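Local coordinates for putative methyltransferase (Porphyromonas gingivalis, PDB 3LL7), which is uncharacterised in its substrate but probably transfers methyl groups from S-adenosylmethionine through a Rossmann-like methyltransferase domain, at residues Y120-N124 with D125-V129; A131-N134 with I135-L139; R243-L246 with N247-T250; T250-P253 with E254-P257. All blocks are in the same frame, centred on the assembly; numbering follows the deposited sequence.

Interaction 1: residues Y120-N124 with D125-V129; sequences YIERN and DETAV
Asn124 sits at the N-cap of helix 125-138, and its OD1 accepts the backbone N-H of Thr127 at 3.0 Å, in the carbonyl plane on a lone pair. With CG turned opposite its own N (chi1 -175°), the amide folds over the opening turn, and Thr127 OG1 also lies 3.0 Å from OD1. The backbone joins in: Ala128 N donates to Asn124 O at 2.9 Å, closing the first helical turn. On the strand side of the cap, Asn124 N donates to Glu122 OE2 at 2.9 Å, meeting the anti side of the carboxylate and somewhat above its plane, so the turn itself steadies the glutamate. The glutamate chain bends at chi2 (63°), which lays its CG 3.8 Å from Thr127 CB and brings its CD to 3.9 Å from Thr127 CG2, the two side chains crossing nearly at right angles. Deeper in, the Tyr120 ring turns its hydroxyl end to the helix, with OH 4.1 Å from Ala128 CA, near the ring plane; that hydroxyl is hydrogen-bonded to Gly103 O. Arg123, facing away, pairs with Asp151. A strand ending in an acid, followed by a tight turn into a capped helix, belongs to the second beta-alpha unit of a Rossmann-like methyltransferase, where such an acid commonly binds the ribose hydroxyls of S-adenosylmethionine; by position Glu122 may correspond to it.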
ATOM      1  N   TYR A 120      -2.152  -3.349  22.109  1.00  7.92           N
ATOM      2  CA  TYR A 120      -1.155  -3.600  21.096  1.00  7.34           C
ATOM      3  C   TYR A 120      -0.439  -4.841  21.593  1.00  7.30           C
ATOM      4  O   TYR A 120      -0.121  -4.931  22.789  1.00  8.54           O
ATOM      5  CB  TYR A 120      -0.205  -2.396  21.065  1.00  6.68           C
ATOM      6  CG  TYR A 120       1.190  -2.641  20.514  1.00  7.51           C
ATOM      7  CD1 TYR A 120       1.566  -2.105  19.294  1.00 10.72           C
ATOM      8  CD2 TYR A 120       2.153  -3.347  21.250  1.00  9.84           C
ATOM      9  CE1 TYR A 120       2.866  -2.291  18.778  1.00 10.07           C
ATOM     10  CE2 TYR A 120       3.453  -3.540  20.746  1.00 10.19           C
ATOM     11  CZ  TYR A 120       3.789  -3.001  19.492  1.00 10.04           C
ATOM     12  OH  TYR A 120       5.063  -3.158  18.980  1.00  7.60           O
ATOM     13  N   ILE A 121      -0.204  -5.794  20.706  1.00  6.87           N
ATOM     14  CA  ILE A 121       0.469  -7.050  21.050  1.00  6.32           C
ATOM     15  C   ILE A 121       1.570  -7.311  20.038  1.00  6.55           C
ATOM     16  O   ILE A 121       1.328  -7.259  18.824  1.00  8.13           O
ATOM     17  CB  ILE A 121      -0.532  -8.269  21.049  1.00  6.87           C
ATOM     18  CG1 ILE A 121      -1.714  -7.983  21.989  1.00  6.88           C
ATOM     19  CG2 ILE A 121       0.220  -9.551  21.443  1.00  5.86           C
ATOM     20  CD1 ILE A 121      -2.805  -9.082  22.088  1.00  5.67           C
ATOM     21  N   GLU A 122       2.786  -7.565  20.507  1.00  6.70           N
ATOM     22  CA  GLU A 122       3.916  -7.805  19.613  1.00  7.57           C
ATOM     23  C   GLU A 122       4.778  -8.939  20.138  1.00  8.98           C
ATOM     24  O   GLU A 122       5.214  -8.905  21.298  1.00  8.14           O
ATOM     25  CB  GLU A 122       4.749  -6.520  19.485  1.00  7.94           C
ATOM     26  CG  GLU A 122       6.183  -6.695  18.981  1.00  8.59           C
ATOM     27  CD  GLU A 122       6.249  -7.264  17.550  1.00 13.31           C
ATOM     28  OE1 GLU A 122       5.448  -6.868  16.670  1.00 13.80           O
ATOM     29  OE2 GLU A 122       7.093  -8.143  17.309  1.00 12.54           O
ATOM     30  N   ARG A 123       4.990  -9.950  19.289  1.00  9.99           N
ATOM     31  CA  ARG A 123       5.764 -11.156  19.637  1.00 11.09           C
ATOM     32  C   ARG A 123       7.176 -10.880  20.092  1.00 10.86           C
ATOM     33  O   ARG A 123       7.661 -11.536  21.014  1.00 10.63           O
ATOM     34  CB  ARG A 123       5.831 -12.130  18.450  1.00 12.39           C
ATOM     35  CG  ARG A 123       4.503 -12.719  18.039  1.00 17.97           C
ATOM     36  CD  ARG A 123       4.669 -13.781  16.924  1.00 23.36           C
ATOM     37  NE  ARG A 123       4.985 -15.102  17.475  1.00 28.61           N
ATOM     38  CZ  ARG A 123       6.186 -15.681  17.427  1.00 30.14           C
ATOM     39  NH1 ARG A 123       7.208 -15.067  16.836  1.00 31.05           N
ATOM     40  NH2 ARG A 123       6.362 -16.883  17.969  1.00 30.10           N
ATOM     41  N   ASN A 124       7.835  -9.931  19.435  1.00  9.35           N
ATOM     42  CA  ASN A 124       9.254  -9.685  19.628  1.00 10.12           C
ATOM     43  C   ASN A 124       9.503  -8.671  20.743  1.00  8.26           C
ATOM     44  O   ASN A 124       9.160  -7.513  20.607  1.00  7.95           O
ATOM     45  CB  ASN A 124       9.863  -9.160  18.317  1.00 10.26           C
ATOM     46  CG  ASN A 124      11.359  -9.006  18.400  1.00 13.90           C
ATOM     47  OD1 ASN A 124      11.885  -7.941  18.735  1.00 16.21           O
ATOM     48  ND2 ASN A 124      12.063 -10.077  18.117  1.00 16.17           N
ATOM     49  N   ASP A 125      10.092  -9.141  21.834  1.00  8.08           N
ATOM     50  CA  ASP A 125      10.445  -8.351  23.024  1.00  6.75           C
ATOM     51  C   ASP A 125      11.118  -6.998  22.662  1.00  6.93           C
ATOM     52  O   ASP A 125      10.629  -5.929  23.032  1.00  5.56           O
ATOM     53  CB  ASP A 125      11.337  -9.263  23.883  1.00  6.78           C
ATOM     54  CG  ASP A 125      11.905  -8.603  25.118  1.00  4.54           C
ATOM     55  OD1 ASP A 125      11.402  -7.552  25.602  1.00  6.45           O
ATOM     56  OD2 ASP A 125      12.846  -9.225  25.663  1.00  4.75           O
ATOM     57  N   GLU A 126      12.209  -7.049  21.904  1.00  7.34           N
ATOM     58  CA  GLU A 126      12.910  -5.821  21.486  1.00  8.22           C
ATOM     59  C   GLU A 126      11.997  -4.753  20.822  1.00  8.04           C
ATOM     60  O   GLU A 126      12.017  -3.577  21.196  1.00  7.70           O
ATOM     61  CB  GLU A 126      14.058  -6.186  20.544  1.00  9.60           C
ATOM     62  CG  GLU A 126      14.927  -4.991  20.166  1.00 11.35           C
ATOM     63  CD  GLU A 126      16.084  -5.390  19.267  1.00 14.92           C
ATOM     64  OE1 GLU A 126      15.908  -6.253  18.399  1.00 19.36           O
ATOM     65  OE2 GLU A 126      17.170  -4.859  19.458  1.00 13.56           O
ATOM     66  N   THR A 127      11.216  -5.190  19.846  1.00  7.61           N
ATOM     67  CA  THR A 127      10.245  -4.339  19.148  1.00  7.59           C
ATOM     68  C   THR A 127       9.204  -3.801  20.117  1.00  6.95           C
ATOM     69  O   THR A 127       8.898  -2.622  20.091  1.00  6.53           O
ATOM     70  CB  THR A 127       9.557  -5.129  18.039  1.00  7.28           C
ATOM     71  OG1 THR A 127      10.568  -5.681  17.186  1.00 10.00           O
ATOM     72  CG2 THR A 127       8.605  -4.230  17.228  1.00  9.28           C
ATOM     73  N   ALA A 128       8.691  -4.673  20.994  1.00  6.37           N
ATOM     74  CA  ALA A 128       7.690  -4.271  21.975  1.00  5.33           C
ATOM     75  C   ALA A 128       8.217  -3.207  22.960  1.00  5.44           C
ATOM     76  O   ALA A 128       7.494  -2.279  23.328  1.00  4.62           O
ATOM     77  CB  ALA A 128       7.179  -5.527  22.749  1.00  5.21           C
ATOM     78  N   VAL A 129       9.470  -3.353  23.400  1.00  5.32           N
ATOM     79  CA  VAL A 129      10.090  -2.400  24.321  1.00  6.16           C
ATOM     80  C   VAL A 129      10.075  -0.999  23.680  1.00  5.72           C
ATOM     81  O   VAL A 129       9.736  -0.016  24.350  1.00  6.24           O
ATOM     82  CB  VAL A 129      11.545  -2.802  24.720  1.00  7.25           C
ATOM     83  CG1 VAL A 129      12.210  -1.669  25.523  1.00  9.30           C
ATOM     84  CG2 VAL A 129      11.506  -4.084  25.638  1.00  6.49           C
TER

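Interaction 2: residues A131-N134 with I135-L139; sequences ARHN and IPLLL
Ala131 and Ile135 meet one helical turn apart through both backbone and side chain: Ile135 N donates to Ala131 O at 2.8 Å, and Ile135 CD1 reaches back to 3.8 Å from Ala131 CB. Placing CG1 beside the backbone N (chi1 -75°) sends this branch along the helix rather than outward. On another side, Leu137 CD1 comes obliquely to the imidazole of His133, 3.6 Å from NE2, while Leu138 CD1 lies 4.1 Å from Asn134 CB. Pro136 brings no N-H to the turn before it; its CD occupies that place instead, 3.3 Å from Arg132 O, and the helix kinks there. The next turn is weakly bonded, Leu137 N reaching Asn134 O at 2.9 Å with a bent N-H angle of 129°. This is the fraying end of the helix in the crossover of a beta-alpha-beta unit, strand 117-122 to helix 125-138 to strand 144-149, with Ala131 and Ile135 turned to the sheet. Tyr120, Val145 and Ile147 of the strands, and Phe108 of helix 106-112, pack on Ile135. Polar partners fix the other side of the helix: His133 is held at both ring nitrogens, NE2 to Ser66 O and ND1 to Glu8 OE1, which would be consistent with a positively charged imidazole, and Asn134 ND2 donates to Tyr68 O.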
ATOM      1  N   ALA A 131       8.065   0.130  21.310  1.00  6.73           N
ATOM      2  CA  ALA A 131       6.679   0.560  21.169  1.00  7.67           C
ATOM      3  C   ALA A 131       6.119   1.035  22.483  1.00  8.78           C
ATOM      4  O   ALA A 131       5.370   2.007  22.549  1.00  8.47           O
ATOM      5  CB  ALA A 131       5.820  -0.563  20.578  1.00  6.93           C
ATOM      6  N   ARG A 132       6.506   0.350  23.552  1.00  9.22           N
ATOM      7  CA  ARG A 132       6.111   0.718  24.881  1.00  9.93           C
ATOM      8  C   ARG A 132       6.616   2.142  25.197  1.00 10.57           C
ATOM      9  O   ARG A 132       5.942   2.901  25.886  1.00 11.33           O
ATOM     10  CB  ARG A 132       6.630  -0.352  25.880  1.00  9.74           C
ATOM     11  CG  ARG A 132       5.934  -0.389  27.209  1.00 10.78           C
ATOM     12  CD  ARG A 132       6.303  -1.634  28.021  1.00  6.85           C
ATOM     13  NE  ARG A 132       5.559  -2.798  27.549  1.00  6.67           N
ATOM     14  CZ  ARG A 132       6.137  -3.849  26.971  1.00  5.31           C
ATOM     15  NH1 ARG A 132       7.469  -3.907  26.846  1.00  3.27           N
ATOM     16  NH2 ARG A 132       5.389  -4.848  26.541  1.00  5.65           N
ATOM     17  N   HIS A 133       7.785   2.508  24.673  1.00 10.46           N
ATOM     18  CA  HIS A 133       8.322   3.876  24.799  1.00  9.70           C
ATOM     19  C   HIS A 133       7.686   4.891  23.811  1.00  9.65           C
ATOM     20  O   HIS A 133       7.307   6.006  24.203  1.00  9.86           O
ATOM     21  CB  HIS A 133       9.845   3.836  24.592  1.00 10.74           C
ATOM     22  CG  HIS A 133      10.496   5.185  24.577  1.00  9.22           C
ATOM     23  ND1 HIS A 133      10.927   5.821  25.723  1.00 11.03           N
ATOM     24  CD2 HIS A 133      10.808   6.008  23.549  1.00  9.29           C
ATOM     25  CE1 HIS A 133      11.469   6.986  25.400  1.00  7.43           C
ATOM     26  NE2 HIS A 133      11.403   7.121  24.089  1.00  6.62           N
ATOM     27  N   ASN A 134       7.610   4.505  22.542  1.00  8.58           N
ATOM     28  CA  ASN A 134       7.202   5.396  21.451  1.00  9.71           C
ATOM     29  C   ASN A 134       5.720   5.701  21.450  1.00 10.31           C
ATOM     30  O   ASN A 134       5.309   6.864  21.238  1.00 10.52           O
ATOM     31  CB  ASN A 134       7.573   4.812  20.087  1.00  9.04           C
ATOM     32  CG  ASN A 134       9.077   4.779  19.852  1.00  9.74           C
ATOM     33  OD1 ASN A 134       9.828   5.583  20.412  1.00  8.88           O
ATOM     34  ND2 ASN A 134       9.509   3.879  19.004  1.00  8.44           N
ATOM     35  N   ILE A 135       4.906   4.661  21.657  1.00 11.50           N
ATOM     36  CA  ILE A 135       3.444   4.817  21.517  1.00 12.61           C
ATOM     37  C   ILE A 135       2.883   5.986  22.362  1.00 13.92           C
ATOM     38  O   ILE A 135       2.177   6.849  21.810  1.00 15.18           O
ATOM     39  CB  ILE A 135       2.668   3.456  21.670  1.00 12.25           C
ATOM     40  CG1 ILE A 135       2.830   2.610  20.404  1.00 12.66           C
ATOM     41  CG2 ILE A 135       1.184   3.691  22.002  1.00 14.35           C
ATOM     42  CD1 ILE A 135       2.381   1.106  20.560  1.00 10.43           C
ATOM     43  N   PRO A 136       3.224   6.067  23.671  1.00 14.67           N
ATOM     44  CA  PRO A 136       2.715   7.208  24.453  1.00 15.52           C
ATOM     45  C   PRO A 136       3.195   8.593  23.988  1.00 15.72           C
ATOM     46  O   PRO A 136       2.532   9.586  24.278  1.00 16.25           O
ATOM     47  CB  PRO A 136       3.213   6.923  25.877  1.00 15.71           C
ATOM     48  CG  PRO A 136       3.456   5.475  25.913  1.00 15.11           C
ATOM     49  CD  PRO A 136       3.943   5.113  24.532  1.00 14.73           C
ATOM     50  N   LEU A 137       4.320   8.669  23.280  1.00 15.21           N
ATOM     51  CA  LEU A 137       4.791   9.950  22.736  1.00 15.10           C
ATOM     52  C   LEU A 137       4.047  10.353  21.456  1.00 15.80           C
ATOM     53  O   LEU A 137       4.159  11.494  20.976  1.00 14.70           O
ATOM     54  CB  LEU A 137       6.294   9.885  22.474  1.00 15.41           C
ATOM     55  CG  LEU A 137       7.110   9.454  23.700  1.00 15.23           C
ATOM     56  CD1 LEU A 137       8.523   9.145  23.315  1.00 15.95           C
ATOM     57  CD2 LEU A 137       7.053  10.534  24.782  1.00 15.55           C
ATOM     58  N   LEU A 138       3.314   9.403  20.881  1.00 15.78           N
ATOM     59  CA  LEU A 138       2.653   9.630  19.603  1.00 16.98           C
ATOM     60  C   LEU A 138       1.137   9.762  19.696  1.00 17.55           C
ATOM     61  O   LEU A 138       0.502  10.194  18.738  1.00 16.14           O
ATOM     62  CB  LEU A 138       3.010   8.517  18.614  1.00 16.82           C
ATOM     63  CG  LEU A 138       4.469   8.483  18.139  1.00 18.09           C
ATOM     64  CD1 LEU A 138       4.920   7.049  17.827  1.00 17.31           C
ATOM     65  CD2 LEU A 138       4.698   9.433  16.953  1.00 20.37           C
ATOM     66  N   LEU A 139       0.562   9.372  20.828  1.00 18.41           N
ATOM     67  CA  LEU A 139      -0.886   9.400  20.969  1.00 20.54           C
ATOM     68  C   LEU A 139      -1.347  10.787  21.383  1.00 22.00           C
ATOM     69  O   LEU A 139      -0.688  11.425  22.209  1.00 21.55           O
ATOM     70  CB  LEU A 139      -1.360   8.407  22.025  1.00 19.99           C
ATOM     71  CG  LEU A 139      -1.187   6.895  21.869  1.00 21.95           C
ATOM     72  CD1 LEU A 139      -1.328   6.291  23.260  1.00 23.81           C
ATOM     73  CD2 LEU A 139      -2.182   6.294  20.934  1.00 20.74           C
TER

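Interaction 3: residues R243-L246 with N247-T250; sequences RMSL and NEAT
Arg243 and Glu248 form the firm part of this turn, a two-pronged salt bridge. Arg243 NH2 donates to Glu248 OE2 at 2.9 Å, close to the guanidinium plane and on the syn side of the carboxylate, whereas Arg243 NH1 reaches OE1 only weakly at 3.3 Å. The two planes are 43° apart, consistent with the unequal prongs. The arginine bends at chi3 (68°) to present this edge, and other bonds hold the group too, fixing its rotation: NE pairs with Glu227, and NH2 has a second acceptor in Ser204 OG. Ser245 OG is hydrogen-bonded to Ser203 O, while its bond from Asn247 N is doubtful because the hydroxyl is modelled too near its neighbour. Arg243 is the last but one residue of strand 236-244, the strand that runs antiparallel to 204-209 and 225-233 and lies between them, as the seventh strand does in Rossmann-like methyltransferases; the chain then leaves the sheet on its way to strand 258-263. Met244, a selenomethionine, faces away from the turn onto Val225 and Ile205. The other side of the turn closes through water rather than by direct bonds. A water donates to Ser245 O at 3.0 Å and to Glu248 O at 3.0 Å, bridging two backbone carbonyls that are 3.7 Å apart; its link to Thr250 OG1 is weak. Leu246, exposed, points away from the turn and rests against Leu199 and Pro200.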
ATOM      1  N   ARG A 243     -12.133  -6.627   5.407  1.00 14.10           N
ATOM      2  CA  ARG A 243     -12.883  -6.579   6.658  1.00 14.51           C
ATOM      3  C   ARG A 243     -13.838  -7.749   6.731  1.00 15.05           C
ATOM      4  O   ARG A 243     -14.559  -8.017   5.758  1.00 14.56           O
ATOM      5  CB  ARG A 243     -13.638  -5.264   6.796  1.00 14.53           C
ATOM      6  CG  ARG A 243     -14.385  -5.129   8.154  1.00 14.53           C
ATOM      7  CD  ARG A 243     -15.002  -3.751   8.291  1.00 14.65           C
ATOM      8  NE  ARG A 243     -16.094  -3.539   7.341  1.00 15.59           N
ATOM      9  CZ  ARG A 243     -17.342  -3.980   7.529  1.00 15.80           C
ATOM     10  NH1 ARG A 243     -18.287  -3.726   6.623  1.00 16.85           N
ATOM     11  NH2 ARG A 243     -17.664  -4.670   8.627  1.00 15.64           N
HETATM   12  N   MSE A 244     -13.817  -8.453   7.873  1.00 15.36           N
HETATM   13  CA  MSE A 244     -14.708  -9.590   8.148  1.00 17.02           C
HETATM   14  C   MSE A 244     -15.582  -9.293   9.348  1.00 16.83           C
HETATM   15  O   MSE A 244     -15.159  -8.605  10.273  1.00 16.58           O
HETATM   16  CB  MSE A 244     -13.926 -10.868   8.460  1.00 16.67           C
HETATM   17  CG  MSE A 244     -13.387 -11.547   7.239  1.00 19.22           C
HETATM   18 SE   MSE A 244     -11.843 -12.611   7.660  0.75 22.50          SE
HETATM   19  CE  MSE A 244     -10.709 -11.080   8.016  1.00 20.48           C
ATOM     20  N   SER A 245     -16.804  -9.813   9.338  1.00 16.93           N
ATOM     21  CA  SER A 245     -17.718  -9.550  10.419  1.00 17.58           C
ATOM     22  C   SER A 245     -18.819 -10.602  10.416  1.00 18.67           C
ATOM     23  O   SER A 245     -19.420 -10.862   9.365  1.00 18.18           O
ATOM     24  CB  SER A 245     -18.304  -8.140  10.273  1.00 17.30           C
ATOM     25  OG  SER A 245     -19.174  -7.825  11.352  1.00 18.48           O
ATOM     26  N   LEU A 246     -19.023 -11.238  11.573  1.00 19.85           N
ATOM     27  CA  LEU A 246     -20.174 -12.155  11.820  1.00 21.43           C
ATOM     28  C   LEU A 246     -21.450 -11.349  12.043  1.00 22.16           C
ATOM     29  O   LEU A 246     -22.569 -11.887  12.068  1.00 22.48           O
ATOM     30  CB  LEU A 246     -19.927 -12.990  13.074  1.00 21.48           C
ATOM     31  CG  LEU A 246     -19.058 -14.253  13.112  1.00 23.08           C
ATOM     32  CD1 LEU A 246     -19.091 -14.841  14.530  1.00 22.97           C
ATOM     33  CD2 LEU A 246     -19.509 -15.303  12.123  1.00 24.16           C
ATOM     34  N   ASN A 247     -21.244 -10.051  12.202  1.00 23.38           N
ATOM     35  CA  ASN A 247     -22.235  -9.057  12.562  1.00 24.60           C
ATOM     36  C   ASN A 247     -23.217  -8.797  11.444  1.00 24.33           C
ATOM     37  O   ASN A 247     -24.309  -8.312  11.677  1.00 25.15           O
ATOM     38  CB  ASN A 247     -21.495  -7.748  12.879  1.00 25.26           C
ATOM     39  CG  ASN A 247     -22.086  -6.995  14.056  1.00 27.23           C
ATOM     40  OD1 ASN A 247     -23.290  -6.711  14.085  1.00 31.22           O
ATOM     41  ND2 ASN A 247     -21.236  -6.647  15.028  1.00 27.06           N
ATOM     42  N   GLU A 248     -22.807  -9.109  10.223  1.00 24.13           N
ATOM     43  CA  GLU A 248     -23.553  -8.775   9.016  1.00 23.45           C
ATOM     44  C   GLU A 248     -23.741 -10.079   8.228  1.00 21.96           C
ATOM     45  O   GLU A 248     -22.999 -11.042   8.435  1.00 21.30           O
ATOM     46  CB  GLU A 248     -22.765  -7.712   8.220  1.00 24.31           C
ATOM     47  CG  GLU A 248     -22.408  -6.432   9.048  1.00 26.80           C
ATOM     48  CD  GLU A 248     -21.185  -5.650   8.530  1.00 30.38           C
ATOM     49  OE1 GLU A 248     -20.902  -5.681   7.314  1.00 33.32           O
ATOM     50  OE2 GLU A 248     -20.503  -4.983   9.343  1.00 31.51           O
ATOM     51  N   ALA A 249     -24.737 -10.135   7.350  1.00 20.94           N
ATOM     52  CA  ALA A 249     -24.975 -11.338   6.549  1.00 20.11           C
ATOM     53  C   ALA A 249     -23.765 -11.735   5.707  1.00 20.24           C
ATOM     54  O   ALA A 249     -23.030 -10.864   5.213  1.00 19.34           O
ATOM     55  CB  ALA A 249     -26.203 -11.153   5.649  1.00 20.18           C
ATOM     56  N   THR A 250     -23.557 -13.044   5.553  1.00 19.61           N
ATOM     57  CA  THR A 250     -22.553 -13.572   4.621  1.00 19.49           C
ATOM     58  C   THR A 250     -22.851 -13.095   3.190  1.00 18.69           C
ATOM     59  O   THR A 250     -23.999 -13.094   2.757  1.00 17.91           O
ATOM     60  CB  THR A 250     -22.489 -15.128   4.678  1.00 20.03           C
ATOM     61  OG1 THR A 250     -21.970 -15.535   5.952  1.00 21.71           O
ATOM     62  CG2 THR A 250     -21.580 -15.694   3.585  1.00 21.47           C
TER
HETATM   63  O   HOH W   1     -20.731 -12.691   7.400  1.00 20.97           O

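Interaction 4: residues T250-P253 with E254-P257; sequences TIPP and EKVP
The Glu254 carboxylate turns a face to Pro252 CB, with OE1 3.5 Å from that atom, while the Lys255 chain passes obliquely by the proline ring, its CD standing off the ring plane and 3.6 Å from Pro252 CG. Glu254 gets there with CG wedged between its own N and carbonyl carbon (chi1 73°) and a bend at chi2, which also sets OE1 3.8 Å from Pro253 CD. Ile251 CG2 presses its methyl against the following turn, 3.4 Å from Lys255 C, and reaches Val256 CG2 at 4.0 Å. The backbone closes by steps of three residues: Lys255 N donates to Pro252 O at 2.9 Å, and Val256 N to Pro253 O at 3.2 Å from well above the carbonyl plane. A water donates to both Pro253 O and Val256 O. Beyond the turn, Lys255 NZ forms a salt bridge with Glu277, Val256 packs on Leu219 and Val225, and Pro253 touches Trp216. Prolines, having no N-H to give, suit the opening of this short 3-10 turn, where their carbonyls do the accepting; the turn is held by backbone bonds, with the apolar contacts of Ile251 and Pro252 beside them, before strand 258-263 begins.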
ATOM      1  N   THR A 250     -23.557 -13.044   5.553  1.00 19.61           N
ATOM      2  CA  THR A 250     -22.553 -13.572   4.621  1.00 19.49           C
ATOM      3  C   THR A 250     -22.851 -13.095   3.190  1.00 18.69           C
ATOM      4  O   THR A 250     -23.999 -13.094   2.757  1.00 17.91           O
ATOM      5  CB  THR A 250     -22.489 -15.128   4.678  1.00 20.03           C
ATOM      6  OG1 THR A 250     -21.970 -15.535   5.952  1.00 21.71           O
ATOM      7  CG2 THR A 250     -21.580 -15.694   3.585  1.00 21.47           C
ATOM      8  N   ILE A 251     -21.808 -12.681   2.480  1.00 17.94           N
ATOM      9  CA  ILE A 251     -21.920 -12.245   1.080  1.00 17.59           C
ATOM     10  C   ILE A 251     -21.149 -13.256   0.262  1.00 17.14           C
ATOM     11  O   ILE A 251     -19.980 -13.514   0.568  1.00 17.03           O
ATOM     12  CB  ILE A 251     -21.240 -10.869   0.857  1.00 17.21           C
ATOM     13  CG1 ILE A 251     -21.860  -9.802   1.759  1.00 18.08           C
ATOM     14  CG2 ILE A 251     -21.356 -10.424  -0.621  1.00 17.96           C
ATOM     15  CD1 ILE A 251     -21.080  -8.517   1.815  1.00 18.93           C
ATOM     16  N   PRO A 252     -21.773 -13.823  -0.788  1.00 16.92           N
ATOM     17  CA  PRO A 252     -20.977 -14.741  -1.593  1.00 16.71           C
ATOM     18  C   PRO A 252     -19.795 -13.981  -2.223  1.00 16.38           C
ATOM     19  O   PRO A 252     -19.868 -12.754  -2.388  1.00 15.60           O
ATOM     20  CB  PRO A 252     -21.979 -15.296  -2.623  1.00 17.74           C
ATOM     21  CG  PRO A 252     -23.065 -14.272  -2.708  1.00 18.47           C
ATOM     22  CD  PRO A 252     -23.123 -13.599  -1.341  1.00 17.23           C
ATOM     23  N   PRO A 253     -18.688 -14.691  -2.506  1.00 15.50           N
ATOM     24  CA  PRO A 253     -17.430 -14.071  -2.896  1.00 14.38           C
ATOM     25  C   PRO A 253     -17.558 -13.151  -4.119  1.00 13.30           C
ATOM     26  O   PRO A 253     -16.978 -12.060  -4.148  1.00 12.37           O
ATOM     27  CB  PRO A 253     -16.544 -15.279  -3.179  1.00 14.56           C
ATOM     28  CG  PRO A 253     -17.044 -16.309  -2.167  1.00 15.55           C
ATOM     29  CD  PRO A 253     -18.538 -16.152  -2.334  1.00 15.89           C
ATOM     30  N   GLU A 254     -18.367 -13.564  -5.089  1.00 11.32           N
ATOM     31  CA  GLU A 254     -18.533 -12.787  -6.316  1.00 10.05           C
ATOM     32  C   GLU A 254     -19.288 -11.484  -6.085  1.00  8.90           C
ATOM     33  O   GLU A 254     -19.253 -10.605  -6.926  1.00  8.45           O
ATOM     34  CB  GLU A 254     -19.249 -13.615  -7.390  1.00 10.56           C
ATOM     35  CG  GLU A 254     -20.738 -13.830  -7.126  1.00 12.69           C
ATOM     36  CD  GLU A 254     -21.095 -15.100  -6.314  1.00 17.09           C
ATOM     37  OE1 GLU A 254     -20.210 -15.727  -5.667  1.00 17.90           O
ATOM     38  OE2 GLU A 254     -22.298 -15.465  -6.330  1.00 15.82           O
ATOM     39  N   LYS A 255     -19.961 -11.377  -4.944  1.00  8.31           N
ATOM     40  CA  LYS A 255     -20.716 -10.182  -4.571  1.00  8.61           C
ATOM     41  C   LYS A 255     -20.019  -9.300  -3.538  1.00  8.35           C
ATOM     42  O   LYS A 255     -20.533  -8.236  -3.192  1.00  8.40           O
ATOM     43  CB  LYS A 255     -22.090 -10.572  -4.029  1.00  8.66           C
ATOM     44  CG  LYS A 255     -23.012 -11.103  -5.089  1.00 11.27           C
ATOM     45  CD  LYS A 255     -24.385 -11.379  -4.493  1.00 13.87           C
ATOM     46  CE  LYS A 255     -25.275 -12.115  -5.469  1.00 18.72           C
ATOM     47  NZ  LYS A 255     -25.779 -11.209  -6.531  1.00 20.24           N
ATOM     48  N   VAL A 256     -18.862  -9.722  -3.044  1.00  7.87           N
ATOM     49  CA  VAL A 256     -18.123  -8.860  -2.112  1.00  8.48           C
ATOM     50  C   VAL A 256     -17.692  -7.551  -2.794  1.00  9.76           C
ATOM     51  O   VAL A 256     -17.049  -7.593  -3.847  1.00  8.86           O
ATOM     52  CB  VAL A 256     -16.911  -9.579  -1.512  1.00  8.76           C
ATOM     53  CG1 VAL A 256     -16.017  -8.594  -0.715  1.00  8.91           C
ATOM     54  CG2 VAL A 256     -17.410 -10.724  -0.575  1.00  8.26           C
ATOM     55  N   PRO A 257     -18.038  -6.386  -2.194  1.00 10.39           N
ATOM     56  CA  PRO A 257     -17.587  -5.099  -2.736  1.00 10.51           C
ATOM     57  C   PRO A 257     -16.061  -4.947  -2.696  1.00 10.21           C
ATOM     58  O   PRO A 257     -15.451  -5.059  -1.630  1.00 11.45           O
ATOM     59  CB  PRO A 257     -18.213  -4.068  -1.781  1.00 11.36           C
ATOM     60  CG  PRO A 257     -19.384  -4.776  -1.157  1.00 11.31           C
ATOM     61  CD  PRO A 257     -18.960  -6.208  -1.056  1.00 11.34           C
TER
HETATM   62  O   HOH W   2     -16.520  -9.468  -5.557  1.00  9.22           O

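Overall arrangement
Interactions 1 and 2 follow each other along helix 125-138, their centres 12 Å apart, and Tyr120 joins them: its CD1 lies 3.5 Å from Ile135 CD1. Interaction 1 covers the strand-to-helix turn and interaction 2 the helix's far end. Interactions 3 and 4 share Thr250, have centres 11 Å apart and together span the whole loop between strands 236-244 and 258-263. Interactions 1 and 3 reach the same large sheet, with nearest atoms about 16 Å apart; those of interactions 1 and 4 are about 26 Å apart. A possible cofactor site lies at interaction 1, where 1,2-ethanediol, probably from the crystallisation liquor though such molecules often mark pockets, is about 5 Å from the Glu122 side chain.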